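UDP-galactopyranose mutase (Deinococcus radiodurans, PDB 3HE3) probably catalyses the FAD-dependent interconversion of UDP-galactopyranose and UDP-galactofuranose. Local coordinates at residues Ala113-Gln118 and Tyr172-Arg177; Arg157-Val162 and Ser194-Val199; Arg177-Lys182 and Ala302-Ser307. All coordinates share one frame; numbering follows the deposited sequence.

Interaction 1 of 3, residues Ala113-Gln118 and Tyr172-Arg177; sequences ASVDGQ and YNKFFR. With UDP (uridine-5'-diphosphate), chain S.
V115 holds CG1 anti to its backbone N (chi1 173°), which leaves CG2 directed at F175, while F175 sets CG anti to the carbonyl carbon (chi1 -69°), a torsion that carries the ring to V115 although CB does not point there. The contact joins a beta-hairpin, strands 111-115 and 118-122 linked by a type I' turn from V115 to Q118, to helix 169-184 of the UDP-binding site. The two side chains cross at about a right angle, with V115 CG2 over one face of the F175 ring, 4.2 Å from its centroid and displaced toward the rim. This is a CH-pi contact, and A113 CB adds an apolar touch to F175 CE2 at 4.3 Å. I122 of the hairpin and T128 and L132 of helix 126-133 also pack on F175.

K174 contributes chiefly its aliphatic part: its CB lies 4.2 Å from V115 CG1, and its CE is 3.7 Å from D116 OD2. K174 NZ stays 4.8 Å from D116 OD2, so the opposite charges do not pair directly; the ammonium instead forms a salt bridge with D170. In the helix a wider pi-type turn spans 173-177, where F176 N and R177 N both bond to Y172 O. Within that turn, F175 O accepts a hydrogen bond from UDP N3 at 2.8 Å, with an N-H...O angle of 160°.

Interaction 2 of 3, residues Arg157-Val162 and Ser194-Val199; sequences RTSEDV and SVTARV. With UDP (uridine-5'-diphosphate), chain S.
The first turn of helix 159-167 meets the 194-199 loop of the UDP site through a pair of hydrogen bonds between S159 and T196. T196 N donates to S159 OG at 3.0 Å with an angle of 161°, and T196 OG1 donates to S159 O at 2.9 Å, in the carbonyl plane and on a lone pair. T196 OG1 sits between its backbone N and carbonyl carbon (chi1 66°), which lets hydroxyl and amide address the same serine. S159 OG also bonds to D192 O, so it is held by two backbone groups. The T196 methyl CG2 packs against the S159 methylene, 3.4 Å from S159 CB. V162 CG1 extends the contact to A197 CB at 4.1 Å.

T158 and D161 form a capping box, although the bond from D161 N to T158 OG1 is weak and doubtful as modelled. The other half is clearer: D161 OD2 accepts from T158 N, which comes from above the carboxylate plane. R157 N meets the anti lone pair of the same D161 OD2 at 3.0 Å, so two amides fix the carboxylate.

The loop delivers its ligand groups just beyond the S159-T196 pair. R198 NE bonds to UDP O1A at 3.3 Å, and V199 CG2 lies 3.6 Å from UDP C6. R198 also makes a cation-pi contact with Y370. Helix 169-184 packs against part of the contact, F176 and T180 on T196, W184 on V195 and Y172 on E160, while the backbones of S159 and R157 bond to L191 and A193 in the connection leading to the loop.

Interaction 3 of 3, residues Arg177-Lys182 and Ala302-Ser307; sequences RGYTRK and AYTRVS. With UDP (uridine-5'-diphosphate), chain S.
Y179, K182 and T304 carry most of the buried surface, where helix 169-184 faces the chain entering strand 305-308. The Y179 ring lies between ligand and protein: UDP C4 is 3.9 Å above one face, offset toward the rim, the uracil lying nearly parallel to the ring, and T304 CG2 covers the opposite face. A first torsion of -172° puts Y179 CG anti to the backbone N and directs the ring between them. At its perimeter Y179 CE1 comes within 3.6 Å of T304 O, and Y179 OH lies 3.7 Å from R305 CD. Replacing Y179 with an alanine would probably leave the uracil without the surface it rests on and open a gap between UDP and T304.

K182 slides past T304 in the opposite direction, its CG 4.2 Å from T304 CG2. Its chain bends at chi3 (56°), and NZ donates to Y303 O at 2.9 Å, tilted 34° from the carbonyl plane. Y297 O and Y301 O also accept from K182 NZ, so three carbonyls gather round the ammonium and tie the helix to the loop between strands 294-296 and 305-308.

Neighbouring residues bind the ribose and the terminal phosphate. T180 OG1 accepts from UDP O2' at 3.0 Å. R305 NH1 reaches UDP O3B at 3.3 Å, edge-on in the guanidinium plane, while R305 NE is engaged by a salt bridge with E325. Aromatic cover on the uracil and arginine at the diphosphate, supplied by a helix and a sheet that face each other, form the UDP-sugar pocket of the UDP-galactopyranose mutase family.

All three contacts meet at UDP: each touches the uracil, and interactions 2 and 3 also bind phosphate oxygens. Interactions 1 and 3, centres about 10 Å apart, share R177 and set helix 169-184 against the same mixed sheet, F175 O and the Y179 ring meeting the uracil. Interaction 2 brings helix 159-167 and the 194-199 loop to that helix, its centre about 17 Å from that of interaction 1 and 16 Å from that of interaction 3. T196 links it to both, its CB 4.1 Å from F176 CD1 and its CG2 4.1 Å from T180 OG1. The R305 side chain of interaction 3 is about 4 Å from FAD, whereas that of V195 in interaction 2 is about 13 Å away.

Interaction 1 of 3, residues Ala113-Gln118 and Tyr172-Arg177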
# COMPACT_ATOMS: atom_id res chain seq x y z
N ALA E 113 23.81 22.49 -6.77
CA ALA E 113 25.04 21.76 -6.49
C ALA E 113 25.88 22.54 -5.48
O ALA E 113 26.14 23.73 -5.66
CB ALA E 113 25.83 21.54 -7.76
N SER E 114 26.29 21.85 -4.42
CA SER E 114 27.14 22.46 -3.40
C SER E 114 28.58 22.52 -3.90
O SER E 114 29.28 21.52 -3.94
CB SER E 114 27.05 21.68 -2.09
OG SER E 114 27.67 22.39 -1.03
N VAL E 115 29.01 23.71 -4.29
CA VAL E 115 30.34 23.90 -4.83
C VAL E 115 30.96 25.16 -4.26
O VAL E 115 30.37 26.24 -4.34
CB VAL E 115 30.30 24.00 -6.37
CG1 VAL E 115 31.66 24.37 -6.92
CG2 VAL E 115 29.80 22.70 -6.98
N ASP E 116 32.15 25.03 -3.67
CA ASP E 116 32.84 26.16 -3.07
C ASP E 116 31.96 26.85 -2.04
O ASP E 116 31.94 28.08 -1.96
CB ASP E 116 33.27 27.16 -4.15
CG ASP E 116 34.53 26.73 -4.86
OD1 ASP E 116 35.05 25.64 -4.55
OD2 ASP E 116 35.01 27.49 -5.74
N GLY E 117 31.22 26.05 -1.27
CA GLY E 117 30.38 26.59 -0.21
C GLY E 117 29.18 27.37 -0.71
O GLY E 117 28.56 28.13 0.04
N GLN E 118 28.86 27.20 -1.99
CA GLN E 118 27.67 27.83 -2.55
C GLN E 118 26.74 26.78 -3.12
O GLN E 118 27.16 25.65 -3.40
CB GLN E 118 28.05 28.83 -3.65
CG GLN E 118 29.04 29.89 -3.23
CD GLN E 118 29.61 30.64 -4.42
OE1 GLN E 118 30.83 30.62 -4.66
NE2 GLN E 118 28.74 31.29 -5.19
N TYR E 172 34.89 21.20 -15.19
CA TYR E 172 34.77 19.75 -15.19
C TYR E 172 35.15 19.19 -13.82
O TYR E 172 34.45 18.35 -13.25
CB TYR E 172 35.66 19.15 -16.28
CG TYR E 172 35.95 17.67 -16.15
CD1 TYR E 172 34.97 16.71 -16.37
CD2 TYR E 172 37.23 17.22 -15.83
CE1 TYR E 172 35.24 15.36 -16.26
CE2 TYR E 172 37.52 15.88 -15.72
CZ TYR E 172 36.52 14.95 -15.93
OH TYR E 172 36.80 13.60 -15.82
N ASN E 173 36.27 19.68 -13.29
CA ASN E 173 36.74 19.24 -11.98
C ASN E 173 35.76 19.59 -10.86
O ASN E 173 35.56 18.81 -9.92
CB ASN E 173 38.12 19.84 -11.69
CG ASN E 173 39.19 19.30 -12.62
OD1 ASN E 173 39.12 18.16 -13.08
ND2 ASN E 173 40.20 20.13 -12.90
N LYS E 174 35.13 20.75 -10.97
CA LYS E 174 34.26 21.23 -9.91
C LYS E 174 32.90 20.54 -9.88
O LYS E 174 32.35 20.29 -8.81
CB LYS E 174 34.08 22.75 -10.01
CG LYS E 174 35.38 23.52 -9.77
CD LYS E 174 35.10 24.96 -9.37
CE LYS E 174 36.30 25.57 -8.66
NZ LYS E 174 37.39 25.93 -9.61
N PHE E 175 32.35 20.23 -11.05
CA PHE E 175 30.98 19.73 -11.12
C PHE E 175 30.86 18.25 -11.49
O PHE E 175 29.94 17.57 -11.05
CB PHE E 175 30.13 20.58 -12.07
CG PHE E 175 29.87 21.98 -11.57
CD1 PHE E 175 30.80 22.99 -11.76
CD2 PHE E 175 28.69 22.28 -10.91
CE1 PHE E 175 30.57 24.27 -11.30
CE2 PHE E 175 28.45 23.56 -10.45
CZ PHE E 175 29.39 24.56 -10.65
N PHE E 176 31.79 17.75 -12.30
CA PHE E 176 31.60 16.44 -12.91
C PHE E 176 32.55 15.34 -12.45
O PHE E 176 32.12 14.21 -12.21
CB PHE E 176 31.61 16.55 -14.44
CG PHE E 176 30.35 17.12 -15.01
CD1 PHE E 176 29.26 16.30 -15.25
CD2 PHE E 176 30.25 18.47 -15.29
CE1 PHE E 176 28.08 16.82 -15.76
CE2 PHE E 176 29.08 18.99 -15.81
CZ PHE E 176 27.99 18.17 -16.04
N ARG E 177 33.83 15.65 -12.34
CA ARG E 177 34.81 14.61 -12.04
C ARG E 177 34.58 13.92 -10.69
O ARG E 177 34.57 12.69 -10.61
CB ARG E 177 36.24 15.16 -12.09
CG ARG E 177 37.28 14.07 -12.00
CD ARG E 177 38.68 14.63 -12.05
NE ARG E 177 38.90 15.63 -11.00
CZ ARG E 177 40.07 15.86 -10.43
NH1 ARG E 177 41.14 15.16 -10.81
NH2 ARG E 177 40.19 16.78 -9.49
N1 UDP S . 26.76 14.34 -13.02
C2 UDP S . 27.81 15.03 -12.44
N3 UDP S . 27.57 16.10 -11.61
C4 UDP S . 26.27 16.49 -11.35
C5 UDP S . 25.22 15.80 -11.93
C6 UDP S . 25.48 14.77 -12.84
O2 UDP S . 28.97 14.69 -12.67
O4 UDP S . 26.05 17.45 -10.60
C1' UDP S . 27.05 13.20 -13.91
C2' UDP S . 27.17 11.94 -13.06
O2' UDP S . 28.21 11.13 -13.57
C3' UDP S . 25.83 11.26 -13.25
C4' UDP S . 25.42 11.70 -14.64
O4' UDP S . 25.97 12.99 -14.80
O3' UDP S . 25.96 9.86 -13.16
C5' UDP S . 23.91 11.72 -14.83
O5' UDP S . 23.28 12.36 -13.74
PA UDP S . 21.70 12.16 -13.53
O1A UDP S . 20.98 12.56 -14.77
O2A UDP S . 21.21 12.94 -12.37
O3A UDP S . 21.54 10.58 -13.33
PB UDP S . 20.69 9.92 -12.12
O1B UDP S . 21.59 9.67 -10.97
O2B UDP S . 20.08 8.66 -12.59
O3B UDP S . 19.63 10.86 -11.71

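Interaction 2 of 3, residues Arg157-Val162 and Ser194-Val199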
# COMPACT_ATOMS: atom_id res chain seq x y z
N ARG E 157 34.61 10.51 -27.08
CA ARG E 157 34.21 9.17 -26.71
C ARG E 157 33.82 8.97 -25.25
O ARG E 157 33.06 8.09 -24.93
CB ARG E 157 35.32 8.19 -27.03
CG ARG E 157 35.96 8.40 -28.36
CD ARG E 157 36.14 7.08 -29.04
NE ARG E 157 36.70 7.20 -30.37
CZ ARG E 157 36.97 6.16 -31.15
NH1 ARG E 157 36.75 4.93 -30.73
NH2 ARG E 157 37.47 6.35 -32.35
N THR E 158 34.37 9.76 -24.35
CA THR E 158 34.23 9.47 -22.95
C THR E 158 33.47 10.53 -22.25
O THR E 158 33.37 11.64 -22.73
CB THR E 158 35.57 9.41 -22.32
OG1 THR E 158 36.35 10.50 -22.78
CG2 THR E 158 36.24 8.16 -22.71
N SER E 159 32.95 10.20 -21.10
CA SER E 159 32.21 11.18 -20.32
C SER E 159 33.09 12.37 -19.95
O SER E 159 32.59 13.47 -19.74
CB SER E 159 31.60 10.54 -19.07
OG SER E 159 30.26 10.16 -19.30
N GLU E 160 34.40 12.14 -19.88
CA GLU E 160 35.33 13.24 -19.69
C GLU E 160 35.32 14.16 -20.90
O GLU E 160 35.29 15.39 -20.76
CB GLU E 160 36.75 12.72 -19.45
CG GLU E 160 37.80 13.82 -19.34
CD GLU E 160 39.22 13.30 -19.43
OE1 GLU E 160 40.16 14.10 -19.23
OE2 GLU E 160 39.41 12.09 -19.70
N ASP E 161 35.33 13.56 -22.09
CA ASP E 161 35.36 14.31 -23.34
C ASP E 161 34.17 15.25 -23.52
O ASP E 161 34.35 16.43 -23.79
CB ASP E 161 35.41 13.34 -24.53
CG ASP E 161 36.70 12.55 -24.58
OD1 ASP E 161 37.64 12.87 -23.82
OD2 ASP E 161 36.77 11.60 -25.39
N VAL E 162 32.96 14.72 -23.37
CA VAL E 162 31.75 15.52 -23.55
C VAL E 162 31.77 16.78 -22.71
O VAL E 162 31.36 17.84 -23.17
CB VAL E 162 30.46 14.73 -23.21
CG1 VAL E 162 29.80 14.22 -24.47
CG2 VAL E 162 30.76 13.61 -22.25
N SER E 194 27.97 8.92 -23.15
CA SER E 194 26.53 9.02 -22.94
C SER E 194 26.19 9.42 -21.51
O SER E 194 25.21 10.13 -21.27
CB SER E 194 25.83 7.71 -23.31
OG SER E 194 25.96 6.73 -22.29
N VAL E 195 27.00 8.97 -20.56
CA VAL E 195 26.69 9.16 -19.14
C VAL E 195 26.54 10.63 -18.74
O VAL E 195 25.45 11.05 -18.34
CB VAL E 195 27.70 8.42 -18.23
CG1 VAL E 195 27.49 8.80 -16.78
CG2 VAL E 195 27.58 6.91 -18.43
N THR E 196 27.61 11.41 -18.84
CA THR E 196 27.55 12.81 -18.43
C THR E 196 26.87 13.70 -19.46
O THR E 196 26.50 14.84 -19.17
CB THR E 196 28.95 13.38 -18.15
OG1 THR E 196 29.70 13.43 -19.36
CG2 THR E 196 29.68 12.53 -17.13
N ALA E 197 26.70 13.19 -20.68
CA ALA E 197 25.98 13.93 -21.70
C ALA E 197 24.52 14.11 -21.30
O ALA E 197 23.80 14.91 -21.89
CB ALA E 197 26.08 13.22 -23.04
N ARG E 198 24.09 13.37 -20.28
CA ARG E 198 22.74 13.52 -19.75
C ARG E 198 22.52 14.91 -19.17
O ARG E 198 21.43 15.47 -19.28
CB ARG E 198 22.46 12.47 -18.67
CG ARG E 198 22.14 11.09 -19.23
CD ARG E 198 22.27 10.04 -18.15
NE ARG E 198 21.31 10.23 -17.07
CZ ARG E 198 20.08 9.73 -17.08
NH1 ARG E 198 19.67 9.01 -18.11
NH2 ARG E 198 19.26 9.94 -16.06
N VAL E 199 23.56 15.47 -18.55
CA VAL E 199 23.47 16.80 -17.95
C VAL E 199 24.18 17.84 -18.82
O VAL E 199 25.31 18.23 -18.54
CB VAL E 199 24.10 16.83 -16.55
CG1 VAL E 199 23.94 18.21 -15.92
CG2 VAL E 199 23.48 15.75 -15.67
N1 UDP S . 26.76 14.34 -13.02
C2 UDP S . 27.81 15.03 -12.44
N3 UDP S . 27.57 16.10 -11.61
C4 UDP S . 26.27 16.49 -11.35
C5 UDP S . 25.22 15.80 -11.93
C6 UDP S . 25.48 14.77 -12.84
O2 UDP S . 28.97 14.69 -12.67
O4 UDP S . 26.05 17.45 -10.60
C1' UDP S . 27.05 13.20 -13.91
C2' UDP S . 27.17 11.94 -13.06
O2' UDP S . 28.21 11.13 -13.57
C3' UDP S . 25.83 11.26 -13.25
C4' UDP S . 25.42 11.70 -14.64
O4' UDP S . 25.97 12.99 -14.80
O3' UDP S . 25.96 9.86 -13.16
C5' UDP S . 23.91 11.72 -14.83
O5' UDP S . 23.28 12.36 -13.74
PA UDP S . 21.70 12.16 -13.53
O1A UDP S . 20.98 12.56 -14.77
O2A UDP S . 21.21 12.94 -12.37
O3A UDP S . 21.54 10.58 -13.33
PB UDP S . 20.69 9.92 -12.12
O1B UDP S . 21.59 9.67 -10.97
O2B UDP S . 20.08 8.66 -12.59
O3B UDP S . 19.63 10.86 -11.71

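Interaction 3 of 3, residues Arg177-Lys182 and Ala302-Ser307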
# COMPACT_ATOMS: atom_id res chain seq x y z
N ARG E 177 33.83 15.65 -12.34
CA ARG E 177 34.81 14.61 -12.04
C ARG E 177 34.58 13.92 -10.69
O ARG E 177 34.57 12.69 -10.61
CB ARG E 177 36.24 15.16 -12.09
CG ARG E 177 37.28 14.07 -12.00
CD ARG E 177 38.68 14.63 -12.05
NE ARG E 177 38.90 15.63 -11.00
CZ ARG E 177 40.07 15.86 -10.43
NH1 ARG E 177 41.14 15.16 -10.81
NH2 ARG E 177 40.19 16.78 -9.49
N GLY E 178 34.41 14.72 -9.64
CA GLY E 178 34.23 14.19 -8.31
C GLY E 178 32.93 13.43 -8.14
O GLY E 178 32.91 12.32 -7.62
N TYR E 179 31.84 14.04 -8.58
CA TYR E 179 30.53 13.41 -8.50
C TYR E 179 30.57 12.06 -9.20
O TYR E 179 30.16 11.04 -8.63
CB TYR E 179 29.47 14.31 -9.15
CG TYR E 179 28.05 13.84 -8.95
CD1 TYR E 179 27.22 14.47 -8.03
CD2 TYR E 179 27.54 12.77 -9.67
CE1 TYR E 179 25.92 14.04 -7.84
CE2 TYR E 179 26.24 12.34 -9.49
CZ TYR E 179 25.43 12.98 -8.57
OH TYR E 179 24.14 12.55 -8.38
N THR E 180 31.09 12.05 -10.42
CA THR E 180 31.14 10.85 -11.24
C THR E 180 31.94 9.73 -10.57
O THR E 180 31.49 8.58 -10.53
CB THR E 180 31.74 11.13 -12.62
OG1 THR E 180 31.03 12.21 -13.24
CG2 THR E 180 31.64 9.90 -13.50
N ARG E 181 33.12 10.07 -10.06
CA ARG E 181 33.96 9.09 -9.38
C ARG E 181 33.26 8.52 -8.16
O ARG E 181 33.39 7.34 -7.85
CB ARG E 181 35.30 9.71 -8.97
CG ARG E 181 36.27 9.94 -10.11
CD ARG E 181 37.58 10.49 -9.59
NE ARG E 181 38.50 10.84 -10.67
CZ ARG E 181 39.64 11.49 -10.50
NH1 ARG E 181 40.01 11.88 -9.29
NH2 ARG E 181 40.41 11.77 -11.54
N LYS E 182 32.52 9.38 -7.46
CA LYS E 182 31.79 8.96 -6.28
C LYS E 182 30.58 8.10 -6.66
O LYS E 182 30.29 7.09 -6.02
CB LYS E 182 31.36 10.17 -5.44
CG LYS E 182 30.64 9.80 -4.15
CD LYS E 182 30.65 10.94 -3.15
CE LYS E 182 30.06 12.22 -3.72
NZ LYS E 182 30.01 13.31 -2.70
N ALA E 302 30.05 11.47 1.65
CA ALA E 302 29.98 10.12 1.08
C ALA E 302 28.77 9.98 0.18
O ALA E 302 28.78 9.20 -0.78
CB ALA E 302 29.94 9.08 2.19
N TYR E 303 27.71 10.72 0.49
CA TYR E 303 26.51 10.68 -0.33
C TYR E 303 26.67 11.58 -1.55
O TYR E 303 27.51 12.49 -1.56
CB TYR E 303 25.28 11.07 0.49
CG TYR E 303 25.46 12.29 1.38
CD1 TYR E 303 25.36 13.57 0.86
CD2 TYR E 303 25.71 12.15 2.74
CE1 TYR E 303 25.52 14.68 1.66
CE2 TYR E 303 25.87 13.26 3.56
CZ TYR E 303 25.77 14.52 3.01
OH TYR E 303 25.92 15.63 3.81
N THR E 304 25.89 11.31 -2.59
CA THR E 304 25.95 12.10 -3.82
C THR E 304 25.01 13.28 -3.74
O THR E 304 25.26 14.32 -4.33
CB THR E 304 25.58 11.26 -5.04
OG1 THR E 304 24.40 10.49 -4.76
CG2 THR E 304 26.71 10.31 -5.41
N ARG E 305 23.92 13.12 -2.99
CA ARG E 305 22.87 14.12 -2.96
C ARG E 305 21.83 13.86 -1.88
O ARG E 305 21.69 12.74 -1.39
CB ARG E 305 22.17 14.14 -4.32
CG ARG E 305 21.70 12.77 -4.76
CD ARG E 305 21.20 12.80 -6.18
NE ARG E 305 20.59 11.53 -6.55
CZ ARG E 305 20.14 11.26 -7.77
NH1 ARG E 305 20.25 12.16 -8.74
NH2 ARG E 305 19.59 10.08 -8.03
N VAL E 306 21.11 14.92 -1.52
CA VAL E 306 19.98 14.84 -0.60
C VAL E 306 18.74 15.30 -1.34
O VAL E 306 18.78 16.29 -2.08
CB VAL E 306 20.14 15.80 0.59
CG1 VAL E 306 19.44 15.24 1.82
CG2 VAL E 306 21.61 16.09 0.86
N SER E 307 17.63 14.61 -1.13
CA SER E 307 16.37 15.00 -1.73
C SER E 307 15.31 15.23 -0.66
O SER E 307 15.28 14.53 0.35
CB SER E 307 15.90 13.94 -2.73
OG SER E 307 16.75 13.89 -3.86
N1 UDP S . 26.76 14.34 -13.02
C2 UDP S . 27.81 15.03 -12.44
N3 UDP S . 27.57 16.10 -11.61
C4 UDP S . 26.27 16.49 -11.35
C5 UDP S . 25.22 15.80 -11.93
C6 UDP S . 25.48 14.77 -12.84
O2 UDP S . 28.97 14.69 -12.67
O4 UDP S . 26.05 17.45 -10.60
C1' UDP S . 27.05 13.20 -13.91
C2' UDP S . 27.17 11.94 -13.06
O2' UDP S . 28.21 11.13 -13.57
C3' UDP S . 25.83 11.26 -13.25
C4' UDP S . 25.42 11.70 -14.64
O4' UDP S . 25.97 12.99 -14.80
O3' UDP S . 25.96 9.86 -13.16
C5' UDP S . 23.91 11.72 -14.83
O5' UDP S . 23.28 12.36 -13.74
PA UDP S . 21.70 12.16 -13.53
O1A UDP S . 20.98 12.56 -14.77
O2A UDP S . 21.21 12.94 -12.37
O3A UDP S . 21.54 10.58 -13.33
PB UDP S . 20.69 9.92 -12.12
O1B UDP S . 21.59 9.67 -10.97
O2B UDP S . 20.08 8.66 -12.59
O3B UDP S . 19.63 10.86 -11.71